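Local coordinates for transferrin binding protein B (Actinobacillus suis, PDB 3PQU), which binds host transferrin as an outer-membrane lipoprotein and so probably serves as the surface co-receptor for iron acquisition in this porcine pathogen, at residues 44-49 with 75-80; 89-94 with 124-129; 177-182 with 201-206; 288-293 with 315-320; 36-41 with 274-279. All coordinates share one frame; numbering follows the deposited sequence.

Contact 1 (44-49 with 75-80); sequences VEAKIP and AQIMAI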
# COMPACT_ATOMS: atom_id res chain seq x y z
N VAL A 44 0.80 -9.14 -3.25
CA VAL A 44 1.45 -9.89 -4.35
C VAL A 44 1.11 -11.39 -4.22
O VAL A 44 1.03 -11.90 -3.10
CB VAL A 44 2.99 -9.73 -4.27
CG1 VAL A 44 3.66 -10.49 -5.40
CG2 VAL A 44 3.43 -8.22 -4.26
N GLU A 45 0.93 -12.10 -5.33
CA GLU A 45 0.71 -13.55 -5.30
C GLU A 45 1.50 -14.25 -6.42
O GLU A 45 1.81 -13.64 -7.44
CB GLU A 45 -0.79 -13.89 -5.45
CG GLU A 45 -1.31 -13.65 -6.89
CD GLU A 45 -2.80 -13.94 -7.08
OE1 GLU A 45 -3.23 -14.09 -8.25
OE2 GLU A 45 -3.57 -13.99 -6.08
N ALA A 46 1.80 -15.54 -6.22
CA ALA A 46 2.35 -16.37 -7.29
C ALA A 46 1.80 -17.78 -7.20
O ALA A 46 1.65 -18.34 -6.13
CB ALA A 46 3.88 -16.41 -7.23
N LYS A 47 1.52 -18.35 -8.36
CA LYS A 47 1.05 -19.72 -8.47
C LYS A 47 2.13 -20.72 -8.06
O LYS A 47 3.31 -20.52 -8.36
CB LYS A 47 0.61 -19.97 -9.91
CG LYS A 47 -0.00 -21.34 -10.18
CD LYS A 47 -0.77 -21.30 -11.50
CE LYS A 47 -1.66 -22.51 -11.70
NZ LYS A 47 -2.58 -22.28 -12.85
N ILE A 48 1.74 -21.79 -7.40
CA ILE A 48 2.67 -22.87 -7.03
C ILE A 48 3.03 -23.68 -8.28
O ILE A 48 2.12 -24.21 -8.93
CB ILE A 48 2.04 -23.80 -5.92
CG1 ILE A 48 1.79 -23.01 -4.61
CG2 ILE A 48 2.94 -25.01 -5.62
CD1 ILE A 48 0.99 -23.80 -3.51
N PRO A 49 4.32 -23.75 -8.65
CA PRO A 49 4.69 -24.46 -9.89
C PRO A 49 4.45 -25.97 -9.82
O PRO A 49 4.63 -26.58 -8.75
CB PRO A 49 6.20 -24.18 -10.04
CG PRO A 49 6.40 -22.85 -9.35
CD PRO A 49 5.45 -22.93 -8.15
N ALA A 75 7.28 -12.52 -14.46
CA ALA A 75 5.94 -12.41 -15.03
C ALA A 75 4.87 -13.23 -14.28
O ALA A 75 3.67 -13.00 -14.45
CB ALA A 75 5.93 -12.77 -16.51
N GLN A 76 5.28 -14.19 -13.46
CA GLN A 76 4.30 -14.98 -12.71
C GLN A 76 4.02 -14.39 -11.33
O GLN A 76 3.14 -14.85 -10.60
CB GLN A 76 4.77 -16.43 -12.58
CG GLN A 76 4.77 -17.18 -13.90
CD GLN A 76 5.79 -18.29 -13.94
OE1 GLN A 76 6.85 -18.16 -14.56
NE2 GLN A 76 5.49 -19.40 -13.28
N ILE A 77 4.75 -13.35 -10.97
CA ILE A 77 4.57 -12.70 -9.68
C ILE A 77 3.63 -11.51 -9.89
O ILE A 77 4.00 -10.52 -10.51
CB ILE A 77 5.95 -12.27 -9.13
CG1 ILE A 77 6.82 -13.52 -8.98
CG2 ILE A 77 5.80 -11.53 -7.82
CD1 ILE A 77 8.22 -13.21 -8.55
N MET A 78 2.42 -11.63 -9.37
CA MET A 78 1.35 -10.72 -9.76
C MET A 78 0.91 -9.82 -8.63
O MET A 78 0.69 -10.28 -7.52
CB MET A 78 0.14 -11.54 -10.21
CG MET A 78 0.50 -12.83 -10.93
SD MET A 78 -0.43 -12.97 -12.46
CE MET A 78 0.35 -11.63 -13.35
N ALA A 79 0.74 -8.55 -8.93
CA ALA A 79 0.16 -7.60 -8.00
C ALA A 79 -1.31 -7.94 -7.76
O ALA A 79 -2.02 -8.29 -8.69
CB ALA A 79 0.28 -6.19 -8.56
N ILE A 80 -1.76 -7.84 -6.51
CA ILE A 80 -3.17 -8.00 -6.20
C ILE A 80 -3.62 -6.82 -5.37
O ILE A 80 -2.80 -6.12 -4.78
CB ILE A 80 -3.47 -9.33 -5.50
CG1 ILE A 80 -2.61 -9.50 -4.25
CG2 ILE A 80 -3.23 -10.50 -6.47
CD1 ILE A 80 -2.92 -10.81 -3.51
O HOH W 1 4.16 -19.01 -10.56
O HOH W 2 1.51 -16.88 -10.87
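Val44 and Ile77 meet methyl to methyl, CG1 of Val44 lying only 3.4 Å from CG2 of Ile77, tighter than usual van der Waals contact. Each of these methyls stands anti to its own main-chain nitrogen (chi1 of Val44 -180°), and the two side chains approach at a slant. Ala46 adds its CB more loosely beside CG1 of Ile77. All three side chains also pack on the ring of Phe319 in the neighbouring barrel.

Glu45 turns to the other face of the sheet, where its extended chain runs at about a right angle to Ile80. The flat carboxylate end rests on a methyl group, with Glu45 CD 3.5 Å from Ile80 CG2. Its polar partner is His90, hydrogen-bonded to Glu45 OE1. CG1 of Ile80, set between its own N and carbonyl carbon (chi1 55°), folds back against the backbone nitrogen of Val44.

Between the two faces the backbones are tied by a reciprocal pair: Glu45 N to Met78 O and Met78 N to Glu45 O, both 2.9 Å, the latter almost straight at 177°. Toward Lys47 and Gln76, waters replace direct bonds. One molecule accepts from Lys47 N and donates to Gln76 O (2.6 Å), while a second joins Lys47 O to Gln76 NE2, the latter bond weak; OE1 of Gln76 is hydrogen-bonded to Ser73. With Val44 and Ala79 as the adjoining non-hydrogen-bonded pair, this is a short antiparallel edge pairing, in which strand 78-80 borders the five-stranded sheet of the N-lobe handle domain.

Contact 2 (89-94 with 124-129); sequences PHLKEL and GYVFDE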
# COMPACT_ATOMS: atom_id res chain seq x y z
N PRO A 89 -7.56 -14.65 -1.48
CA PRO A 89 -7.42 -14.71 -2.94
C PRO A 89 -7.62 -16.12 -3.50
O PRO A 89 -7.07 -17.06 -2.93
CB PRO A 89 -5.97 -14.25 -3.18
CG PRO A 89 -5.65 -13.38 -2.00
CD PRO A 89 -6.44 -13.95 -0.82
N HIS A 90 -8.38 -16.26 -4.58
CA HIS A 90 -8.60 -17.54 -5.25
C HIS A 90 -9.39 -18.61 -4.45
O HIS A 90 -9.68 -19.68 -4.99
CB HIS A 90 -7.26 -18.11 -5.76
CG HIS A 90 -6.61 -17.25 -6.81
ND1 HIS A 90 -6.99 -17.27 -8.13
CD2 HIS A 90 -5.63 -16.31 -6.71
CE1 HIS A 90 -6.27 -16.40 -8.81
NE2 HIS A 90 -5.43 -15.81 -7.98
N LEU A 91 -9.76 -18.34 -3.20
CA LEU A 91 -10.44 -19.37 -2.39
C LEU A 91 -11.74 -19.86 -3.05
O LEU A 91 -12.01 -21.06 -3.12
CB LEU A 91 -10.70 -18.88 -0.96
CG LEU A 91 -11.32 -19.94 -0.03
CD1 LEU A 91 -10.34 -21.11 0.19
CD2 LEU A 91 -11.79 -19.38 1.32
N LYS A 92 -12.53 -18.92 -3.55
CA LYS A 92 -13.78 -19.23 -4.24
C LYS A 92 -13.51 -20.00 -5.53
O LYS A 92 -14.18 -21.00 -5.81
CB LYS A 92 -14.56 -17.94 -4.55
CG LYS A 92 -15.75 -18.15 -5.49
CD LYS A 92 -17.01 -18.52 -4.73
CE LYS A 92 -18.15 -18.90 -5.69
NZ LYS A 92 -18.24 -17.98 -6.86
N GLU A 93 -12.54 -19.54 -6.31
CA GLU A 93 -12.16 -20.22 -7.54
C GLU A 93 -11.77 -21.67 -7.26
O GLU A 93 -12.19 -22.56 -7.98
CB GLU A 93 -10.96 -19.53 -8.20
CG GLU A 93 -11.26 -18.50 -9.25
CD GLU A 93 -9.98 -17.90 -9.84
OE1 GLU A 93 -8.93 -18.59 -9.85
OE2 GLU A 93 -10.01 -16.73 -10.28
N LEU A 94 -10.92 -21.90 -6.27
CA LEU A 94 -10.47 -23.25 -5.93
C LEU A 94 -11.64 -24.14 -5.49
O LEU A 94 -11.74 -25.30 -5.89
CB LEU A 94 -9.39 -23.21 -4.84
CG LEU A 94 -8.02 -22.60 -5.21
CD1 LEU A 94 -7.11 -22.59 -3.99
CD2 LEU A 94 -7.35 -23.38 -6.34
N GLY A 124 0.46 -16.05 3.22
CA GLY A 124 0.85 -17.45 3.28
C GLY A 124 0.47 -18.17 2.00
O GLY A 124 1.12 -18.02 0.96
N TYR A 125 -0.60 -18.94 2.07
CA TYR A 125 -0.95 -19.81 0.96
C TYR A 125 -2.43 -20.15 0.99
O TYR A 125 -3.11 -20.03 2.02
CB TYR A 125 -0.10 -21.09 1.01
CG TYR A 125 -0.09 -21.75 2.37
CD1 TYR A 125 -1.20 -22.47 2.84
CD2 TYR A 125 1.02 -21.65 3.21
CE1 TYR A 125 -1.21 -23.07 4.13
CE2 TYR A 125 1.04 -22.26 4.49
CZ TYR A 125 -0.09 -22.97 4.93
OH TYR A 125 -0.10 -23.56 6.17
N VAL A 126 -2.92 -20.52 -0.18
CA VAL A 126 -4.28 -21.00 -0.33
C VAL A 126 -4.19 -22.06 -1.41
O VAL A 126 -3.57 -21.85 -2.45
CB VAL A 126 -5.22 -19.84 -0.71
CG1 VAL A 126 -4.57 -18.95 -1.78
CG2 VAL A 126 -6.58 -20.36 -1.13
N PHE A 127 -4.76 -23.23 -1.15
CA PHE A 127 -4.52 -24.33 -2.08
C PHE A 127 -5.51 -25.48 -1.99
O PHE A 127 -6.22 -25.65 -0.99
CB PHE A 127 -3.09 -24.86 -1.88
CG PHE A 127 -2.93 -25.72 -0.64
CD1 PHE A 127 -3.01 -27.10 -0.72
CD2 PHE A 127 -2.73 -25.14 0.61
CE1 PHE A 127 -2.89 -27.91 0.43
CE2 PHE A 127 -2.59 -25.91 1.76
CZ PHE A 127 -2.67 -27.31 1.67
N ASP A 128 -5.56 -26.25 -3.08
CA ASP A 128 -6.30 -27.51 -3.15
C ASP A 128 -5.24 -28.60 -2.99
O ASP A 128 -4.25 -28.63 -3.72
CB ASP A 128 -7.02 -27.61 -4.51
CG ASP A 128 -7.88 -28.87 -4.64
OD1 ASP A 128 -7.53 -29.91 -4.08
OD2 ASP A 128 -8.90 -28.83 -5.35
N GLU A 129 -5.42 -29.48 -2.02
CA GLU A 129 -4.41 -30.51 -1.76
C GLU A 129 -4.15 -31.42 -2.97
O GLU A 129 -3.05 -31.90 -3.16
CB GLU A 129 -4.84 -31.39 -0.59
CG GLU A 129 -3.91 -32.53 -0.29
CD GLU A 129 -4.37 -33.34 0.92
OE1 GLU A 129 -4.68 -32.73 1.97
OE2 GLU A 129 -4.42 -34.59 0.84
O HOH W 3 -9.38 -26.69 -6.83
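Val126 meets Leu94 and Leu91 where a short helix, 91-97, lies against an antiparallel strand of the N-lobe handle sheet. The tight part is apolar. CG2 of Val126 packs 3.7 Å from CD1 of Leu94 and, more loosely, 4.1 Å from CD1 of Leu91, the branched side chains slanting across one another. The valine is modelled in two conformations, and these distances belong to one of them. The same Leu94 CD1 reaches past the valine to the strand backbone, 3.7 Å from Phe127 CA. No direct hydrogen bond crosses the contact.

At the start of the helix His90 is at the N-cap position, and its ND1 donates to Glu93 OE1 in the plane of the imidazole but from well above the carboxylate plane. NE2 of the same ring is engaged on the neighbouring contact 1, so both ring nitrogens are occupied, and Tyr152 stacks on the ring.

The looser side lies at Leu94 and Asp128, whose carboxylate is held by Thr98 and Ser100. Here a bridging water donates to Leu94 O at 2.9 Å and to Asp128 OD2 at 2.6 Å.

Contact 3 (177-182 with 201-206); sequences DFTSDV and AATSIS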
# COMPACT_ATOMS: atom_id res chain seq x y z
N ASP A 177 6.37 -17.70 4.37
CA ASP A 177 5.92 -18.83 3.54
C ASP A 177 6.59 -18.73 2.17
O ASP A 177 7.10 -17.67 1.81
CB ASP A 177 4.40 -18.79 3.36
CG ASP A 177 3.66 -19.22 4.60
OD1 ASP A 177 3.10 -18.36 5.31
OD2 ASP A 177 3.67 -20.43 4.88
N PHE A 178 6.59 -19.82 1.41
CA PHE A 178 7.36 -19.86 0.17
C PHE A 178 6.93 -20.96 -0.79
O PHE A 178 6.31 -21.94 -0.38
CB PHE A 178 8.85 -20.07 0.51
CG PHE A 178 9.14 -21.39 1.22
CD1 PHE A 178 9.37 -22.55 0.49
CD2 PHE A 178 9.15 -21.46 2.61
CE1 PHE A 178 9.62 -23.79 1.12
CE2 PHE A 178 9.42 -22.69 3.26
CZ PHE A 178 9.65 -23.86 2.50
N THR A 179 7.29 -20.80 -2.06
CA THR A 179 7.29 -21.88 -3.02
C THR A 179 8.61 -21.80 -3.79
O THR A 179 9.11 -20.71 -4.07
CB THR A 179 6.12 -21.81 -4.04
OG1 THR A 179 6.22 -22.91 -4.95
CG2 THR A 179 6.14 -20.50 -4.86
N SER A 180 9.19 -22.97 -4.10
CA SER A 180 10.34 -23.08 -4.98
C SER A 180 9.85 -23.13 -6.42
O SER A 180 8.65 -23.05 -6.68
CB SER A 180 11.14 -24.35 -4.69
OG SER A 180 10.43 -25.54 -5.06
N ASP A 181 10.79 -23.27 -7.36
CA ASP A 181 10.43 -23.70 -8.70
C ASP A 181 10.54 -25.22 -8.76
O ASP A 181 10.80 -25.87 -7.75
CB ASP A 181 11.33 -23.04 -9.77
CG ASP A 181 12.80 -23.43 -9.63
OD1 ASP A 181 13.58 -23.20 -10.59
OD2 ASP A 181 13.18 -23.94 -8.55
N VAL A 182 10.37 -25.79 -9.94
CA VAL A 182 10.41 -27.24 -10.08
C VAL A 182 11.55 -27.68 -10.99
O VAL A 182 11.75 -27.09 -12.05
CB VAL A 182 9.06 -27.77 -10.61
CG1 VAL A 182 9.22 -29.15 -11.26
CG2 VAL A 182 8.00 -27.80 -9.47
N ALA A 201 6.26 -28.02 -6.59
CA ALA A 201 7.28 -27.20 -5.96
C ALA A 201 7.40 -27.59 -4.48
O ALA A 201 6.42 -28.01 -3.86
CB ALA A 201 6.93 -25.71 -6.09
N ALA A 202 8.60 -27.44 -3.92
CA ALA A 202 8.74 -27.53 -2.47
C ALA A 202 8.19 -26.20 -1.92
O ALA A 202 8.58 -25.13 -2.38
CB ALA A 202 10.19 -27.71 -2.09
N THR A 203 7.29 -26.28 -0.95
CA THR A 203 6.62 -25.10 -0.41
C THR A 203 6.58 -25.17 1.12
O THR A 203 6.85 -26.23 1.72
CB THR A 203 5.13 -25.03 -0.86
OG1 THR A 203 4.43 -26.14 -0.29
CG2 THR A 203 4.98 -25.07 -2.40
N SER A 204 6.16 -24.07 1.76
CA SER A 204 5.96 -24.10 3.21
C SER A 204 4.77 -24.99 3.56
O SER A 204 4.54 -25.27 4.74
CB SER A 204 5.74 -22.69 3.79
OG SER A 204 4.85 -21.97 2.96
N ILE A 205 3.99 -25.40 2.56
CA ILE A 205 2.92 -26.41 2.77
C ILE A 205 3.48 -27.82 2.99
O ILE A 205 2.98 -28.56 3.84
CB ILE A 205 1.94 -26.47 1.58
CG1 ILE A 205 1.24 -25.11 1.38
CG2 ILE A 205 0.90 -27.60 1.77
CD1 ILE A 205 0.61 -24.96 -0.03
N SER A 206 4.51 -28.20 2.24
CA SER A 206 5.00 -29.58 2.27
C SER A 206 6.23 -29.80 3.16
O SER A 206 6.65 -30.93 3.38
CB SER A 206 5.32 -30.06 0.85
OG SER A 206 6.41 -29.32 0.32
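Hydrogen bonds carry most of this contact, and Ser204 takes part in three of them. Turned to the side shared by its backbone N and C (chi1 44°), its OG donates to Asp177 OD2 at 2.7 Å on the anti lone pair and accepts from Phe178 N at 3.2 Å. Its backbone N donates to Phe178 O. The hydroxyl thus stands in for a main-chain carbonyl opposite Phe178 N. Farther along, Ser180 N donates to Ala202 O at 2.8 Å, and Ala202 N returns a bond to Ser180 OG, whose own proton goes to Asp181 O. Serine side chains thereby complete the pairing where the loop departs from regular strand geometry; Thr179 and Thr203 form a single backbone bridge.

Aromatic contact follows. The Phe178 ring lies flat beneath the turn of the loop, with Ser204 N 3.5 Å above the ring plane, over its centre. Ser204 CB makes an off-centre CH-pi contact with the same ring, while Ala202 O lies at the ring edge.

Apolar and mixed packing is concentrated at Ala201, whose CB is wedged 3.1 Å from Thr179 OG1 and approached by Val182 CG2. Within the loop, Thr203 OG1 accepts from Ser206 N in an ST motif.

Ile205 packs on Tyr125 and Phe127 of strand 121-128, which places the loop 201-206 between barrel and handle. On strand 170-183, Asp177 forms a salt bridge with Arg116, and Phe178 meets Phe289 and His229 edge-to-face. That strand pairs in turn with strand 318-326.

Contact 4 (288-293 with 315-320); sequences IFTDSN and NKSLFA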
# COMPACT_ATOMS: atom_id res chain seq x y z
N ILE A 288 17.76 -24.28 -3.10
CA ILE A 288 16.64 -23.34 -3.25
C ILE A 288 16.65 -22.14 -2.32
O ILE A 288 16.19 -21.07 -2.70
CB ILE A 288 15.25 -24.03 -3.25
CG1 ILE A 288 14.95 -24.66 -1.91
CG2 ILE A 288 15.16 -25.09 -4.35
CD1 ILE A 288 13.46 -25.18 -1.79
N PHE A 289 17.16 -22.31 -1.10
CA PHE A 289 17.21 -21.19 -0.14
C PHE A 289 18.47 -20.36 -0.36
O PHE A 289 19.48 -20.51 0.33
CB PHE A 289 17.04 -21.70 1.31
CG PHE A 289 15.69 -22.36 1.53
CD1 PHE A 289 14.54 -21.59 1.61
CD2 PHE A 289 15.57 -23.73 1.59
CE1 PHE A 289 13.28 -22.19 1.78
CE2 PHE A 289 14.31 -24.34 1.77
CZ PHE A 289 13.17 -23.57 1.86
N THR A 290 18.40 -19.49 -1.37
CA THR A 290 19.55 -18.72 -1.83
C THR A 290 19.29 -17.23 -1.62
O THR A 290 18.21 -16.85 -1.19
CB THR A 290 19.79 -18.95 -3.31
OG1 THR A 290 18.54 -18.77 -3.99
CG2 THR A 290 20.33 -20.37 -3.58
N ASP A 291 20.27 -16.39 -1.99
CA ASP A 291 20.21 -14.94 -1.76
C ASP A 291 19.20 -14.27 -2.67
O ASP A 291 18.98 -14.73 -3.79
CB ASP A 291 21.57 -14.28 -2.05
CG ASP A 291 22.63 -14.66 -1.05
OD1 ASP A 291 22.27 -15.05 0.09
OD2 ASP A 291 23.83 -14.53 -1.40
N SER A 292 18.65 -13.14 -2.22
CA SER A 292 17.79 -12.31 -3.04
C SER A 292 18.14 -10.84 -2.91
O SER A 292 18.29 -10.36 -1.80
CB SER A 292 16.31 -12.44 -2.61
OG SER A 292 15.51 -11.47 -3.33
N ASN A 293 18.22 -10.13 -4.04
CA ASN A 293 18.41 -8.68 -4.06
C ASN A 293 17.07 -7.96 -4.22
O ASN A 293 17.04 -6.75 -4.41
CB ASN A 293 19.25 -8.26 -5.26
CG ASN A 293 20.72 -8.48 -5.05
OD1 ASN A 293 21.21 -8.43 -3.92
ND2 ASN A 293 21.44 -8.71 -6.13
N ASN A 315 18.59 -16.42 -8.35
CA ASN A 315 18.62 -17.54 -9.29
C ASN A 315 17.19 -18.08 -9.57
O ASN A 315 17.05 -19.17 -10.10
CB ASN A 315 19.47 -18.68 -8.73
CG ASN A 315 18.89 -19.23 -7.41
OD1 ASN A 315 18.33 -18.50 -6.63
ND2 ASN A 315 19.05 -20.52 -7.18
N LYS A 316 16.16 -17.32 -9.17
CA LYS A 316 14.75 -17.69 -9.43
C LYS A 316 14.30 -19.05 -8.84
O LYS A 316 13.35 -19.67 -9.32
CB LYS A 316 14.48 -17.65 -10.95
CG LYS A 316 14.87 -16.30 -11.60
CD LYS A 316 14.50 -16.28 -13.08
CE LYS A 316 14.62 -14.88 -13.65
NZ LYS A 316 15.87 -14.21 -13.21
N SER A 317 14.97 -19.49 -7.79
CA SER A 317 14.66 -20.77 -7.17
C SER A 317 13.50 -20.67 -6.19
O SER A 317 12.96 -21.69 -5.78
CB SER A 317 15.87 -21.29 -6.40
OG SER A 317 16.27 -20.34 -5.40
N LEU A 318 13.13 -19.45 -5.79
CA LEU A 318 12.23 -19.26 -4.63
C LEU A 318 11.46 -17.94 -4.63
O LEU A 318 12.04 -16.86 -4.82
CB LEU A 318 13.01 -19.35 -3.31
CG LEU A 318 12.15 -19.62 -2.06
CD1 LEU A 318 11.98 -21.10 -1.87
CD2 LEU A 318 12.77 -19.04 -0.81
N PHE A 319 10.15 -18.05 -4.41
CA PHE A 319 9.30 -16.90 -4.12
C PHE A 319 8.83 -17.04 -2.67
O PHE A 319 8.27 -18.08 -2.31
CB PHE A 319 8.09 -16.83 -5.10
CG PHE A 319 7.07 -15.73 -4.75
CD1 PHE A 319 7.39 -14.38 -4.92
CD2 PHE A 319 5.83 -16.06 -4.22
CE1 PHE A 319 6.48 -13.38 -4.58
CE2 PHE A 319 4.90 -15.07 -3.88
CZ PHE A 319 5.23 -13.73 -4.06
N ALA A 320 9.08 -16.02 -1.84
CA ALA A 320 8.76 -16.05 -0.41
C ALA A 320 7.92 -14.84 -0.02
O ALA A 320 8.07 -13.78 -0.62
CB ALA A 320 10.03 -16.07 0.42
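Thr290 and Asn315 approach from opposite directions and join through a 2.7 Å hydrogen bond from Thr290 OG1 to Asn315 OD1. They lie where a connecting loop of the N-lobe beta barrel folds against the start of strand 318-326. The donor sits 30° out of the amide's carbonyl plane. Ser317 OG forms the centre of this polar group, 2.8 Å from Ile288 O and 3.1 Å from Thr290 OG1.

Beside it is an apolar patch. Leu318, with CG anti to its nitrogen (chi1 -161°), sends both methyls to the Phe289 ring, CD2 lying 3.9 Å from Phe289 CD1. CD1 of Ile288 approaches CD1 of Leu318 more loosely, and CG1 of Ile288 lies over one face of the Phe289 ring, toward its rim. Phe289 is itself the centre of an inverse gamma turn.

A second shell sets these groups in place. Asp286 accepts from the backbone nitrogens of both Ile288 and Phe289. Arg263 makes a cation-pi contact with the Phe289 ring, while Tyr264 binds Thr290 O and packs on Leu318. Thr313 bonds to both Ser317 and Asn315. Within the turn, the backbone bond from Thr290 N to Ile288 O is weak, at 3.0 Å.

Contact 5 (36-41 with 274-279); sequences KLMEPT and RFRGKA
The guanidinium of Arg274 lies with one face against the peptide link between Pro40 and Thr41, where a handle-domain loop runs roughly antiparallel alongside a strand of the N-lobe beta barrel. Pro40 C and Thr41 N are over that face, and Pro40 CB packs 3.5 Å from Arg274 NE. Thr41 O is close as well, 3.2 Å from Arg274 NH2. Bends at chi2 and chi3 (-58° and -76°) fold the arginine chain so that its flat end comes under the loop. Outside partners hold it there: Glu296 of strand 292-300 forms a salt bridge with NH2, and Tyr300 accepts from NH1. These ties would be expected to fix the plane of the group and to offset its charge.

Arg276 behaves differently. Its chain is extended from CG to NE, and the guanidinium meets water at its edge, in plane, with a salt bridge from NH1 to Glu32, earlier in the loop that carries Met38. The aliphatic part, rather than the charged end, takes the packing: Met38, whose chain is bent, crosses it at a slant and sets CE 3.6 Å from Arg276 CB.

Arg274 thus presents its flat end to the loop, and Arg276 its carbon chain. Beside this packing a water joins the two segments, donating to Met38 O at 2.8 Å and accepting from Arg276 NE at 3.0 Å.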
# COMPACT_ATOMS: atom_id res chain seq x y z
N LYS A 36 10.55 -3.31 -11.72
CA LYS A 36 9.16 -3.74 -11.55
C LYS A 36 8.89 -4.44 -10.22
O LYS A 36 7.94 -4.10 -9.54
CB LYS A 36 8.72 -4.63 -12.71
CG LYS A 36 8.81 -3.94 -14.06
CD LYS A 36 8.39 -4.87 -15.18
CE LYS A 36 8.55 -4.20 -16.53
NZ LYS A 36 7.88 -4.96 -17.62
N LEU A 37 9.74 -5.40 -9.85
CA LEU A 37 9.55 -6.15 -8.61
C LEU A 37 9.62 -5.27 -7.38
O LEU A 37 9.20 -5.67 -6.31
CB LEU A 37 10.60 -7.24 -8.46
CG LEU A 37 10.34 -8.55 -9.18
CD1 LEU A 37 11.57 -9.42 -9.03
CD2 LEU A 37 9.10 -9.23 -8.64
N MET A 38 10.17 -4.07 -7.53
CA MET A 38 10.33 -3.20 -6.38
C MET A 38 9.20 -2.17 -6.26
O MET A 38 9.17 -1.40 -5.31
CB MET A 38 11.72 -2.54 -6.40
CG MET A 38 12.86 -3.56 -6.50
SD MET A 38 12.87 -4.78 -5.14
CE MET A 38 13.49 -3.73 -3.85
N GLU A 39 8.26 -2.18 -7.21
CA GLU A 39 7.11 -1.26 -7.16
C GLU A 39 6.17 -1.66 -6.02
O GLU A 39 5.95 -2.84 -5.80
CB GLU A 39 6.33 -1.27 -8.49
CG GLU A 39 7.02 -0.55 -9.66
CD GLU A 39 7.02 0.96 -9.52
OE1 GLU A 39 7.73 1.63 -10.30
OE2 GLU A 39 6.30 1.50 -8.64
N PRO A 40 5.59 -0.68 -5.31
CA PRO A 40 4.73 -1.01 -4.17
C PRO A 40 3.32 -1.41 -4.61
O PRO A 40 2.78 -0.84 -5.56
CB PRO A 40 4.69 0.30 -3.39
CG PRO A 40 4.92 1.35 -4.45
CD PRO A 40 5.92 0.76 -5.36
N THR A 41 2.73 -2.39 -3.92
CA THR A 41 1.34 -2.76 -4.19
C THR A 41 0.67 -3.17 -2.88
O THR A 41 1.35 -3.43 -1.88
CB THR A 41 1.23 -3.95 -5.17
OG1 THR A 41 1.99 -5.05 -4.67
CG2 THR A 41 1.74 -3.57 -6.56
N ARG A 274 6.90 2.05 2.78
CA ARG A 274 7.42 0.81 2.17
C ARG A 274 8.85 0.57 2.59
O ARG A 274 9.51 1.46 3.13
CB ARG A 274 7.34 0.92 0.65
CG ARG A 274 5.93 1.19 0.13
CD ARG A 274 4.93 0.12 0.56
NE ARG A 274 5.06 -1.14 -0.20
CZ ARG A 274 4.16 -2.12 -0.20
NH1 ARG A 274 3.04 -1.99 0.50
NH2 ARG A 274 4.37 -3.24 -0.90
N PHE A 275 9.35 -0.63 2.33
CA PHE A 275 10.75 -0.91 2.54
C PHE A 275 11.30 -1.77 1.41
O PHE A 275 10.56 -2.52 0.78
CB PHE A 275 11.00 -1.55 3.93
CG PHE A 275 10.07 -2.68 4.26
CD1 PHE A 275 10.39 -3.99 3.89
CD2 PHE A 275 8.88 -2.45 4.93
CE1 PHE A 275 9.52 -5.03 4.19
CE2 PHE A 275 8.01 -3.49 5.24
CZ PHE A 275 8.32 -4.78 4.85
N ARG A 276 12.59 -1.63 1.14
CA ARG A 276 13.24 -2.31 0.03
C ARG A 276 14.58 -2.80 0.51
O ARG A 276 15.32 -2.02 1.12
CB ARG A 276 13.48 -1.35 -1.13
CG ARG A 276 12.26 -0.61 -1.65
CD ARG A 276 12.64 0.49 -2.67
NE ARG A 276 11.54 1.44 -2.86
CZ ARG A 276 11.70 2.74 -3.10
NH1 ARG A 276 12.93 3.23 -3.18
NH2 ARG A 276 10.65 3.53 -3.26
N GLY A 277 14.92 -4.06 0.22
CA GLY A 277 16.22 -4.59 0.59
C GLY A 277 16.55 -5.96 0.04
O GLY A 277 16.27 -6.29 -1.12
N LYS A 278 17.15 -6.78 0.89
CA LYS A 278 17.72 -8.06 0.47
C LYS A 278 17.41 -9.12 1.50
O LYS A 278 17.22 -8.81 2.67
CB LYS A 278 19.25 -7.93 0.40
CG LYS A 278 19.76 -6.75 -0.44
CD LYS A 278 21.29 -6.67 -0.32
CE LYS A 278 21.85 -5.51 -1.14
NZ LYS A 278 21.44 -5.62 -2.56
N ALA A 279 17.43 -10.37 1.06
CA ALA A 279 17.37 -11.50 1.97
C ALA A 279 18.67 -12.26 1.80
O ALA A 279 19.03 -12.62 0.69
CB ALA A 279 16.18 -12.40 1.62
O HOH W 4 8.79 0.14 -2.96

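How the contacts relate
All five contacts lie in the N-lobe. Contacts 1 and 2 share the five-stranded handle sheet, their centres about 13 Å apart, and touch each other directly. Contacts 3 and 4, centres about 11 Å apart, each pair a loop with one of the neighbouring barrel strands 170-183 and 318-326. Contact 5 ties a handle loop to strand 274-281 and closes a chain loop of 232 residues that encloses contacts 1, 2 and 3 in series; contact 4 follows it. Handle and barrel meet at several of these contacts, with contact 1 touching all the others, through Pro49 to contact 3 and Phe319 to contact 4.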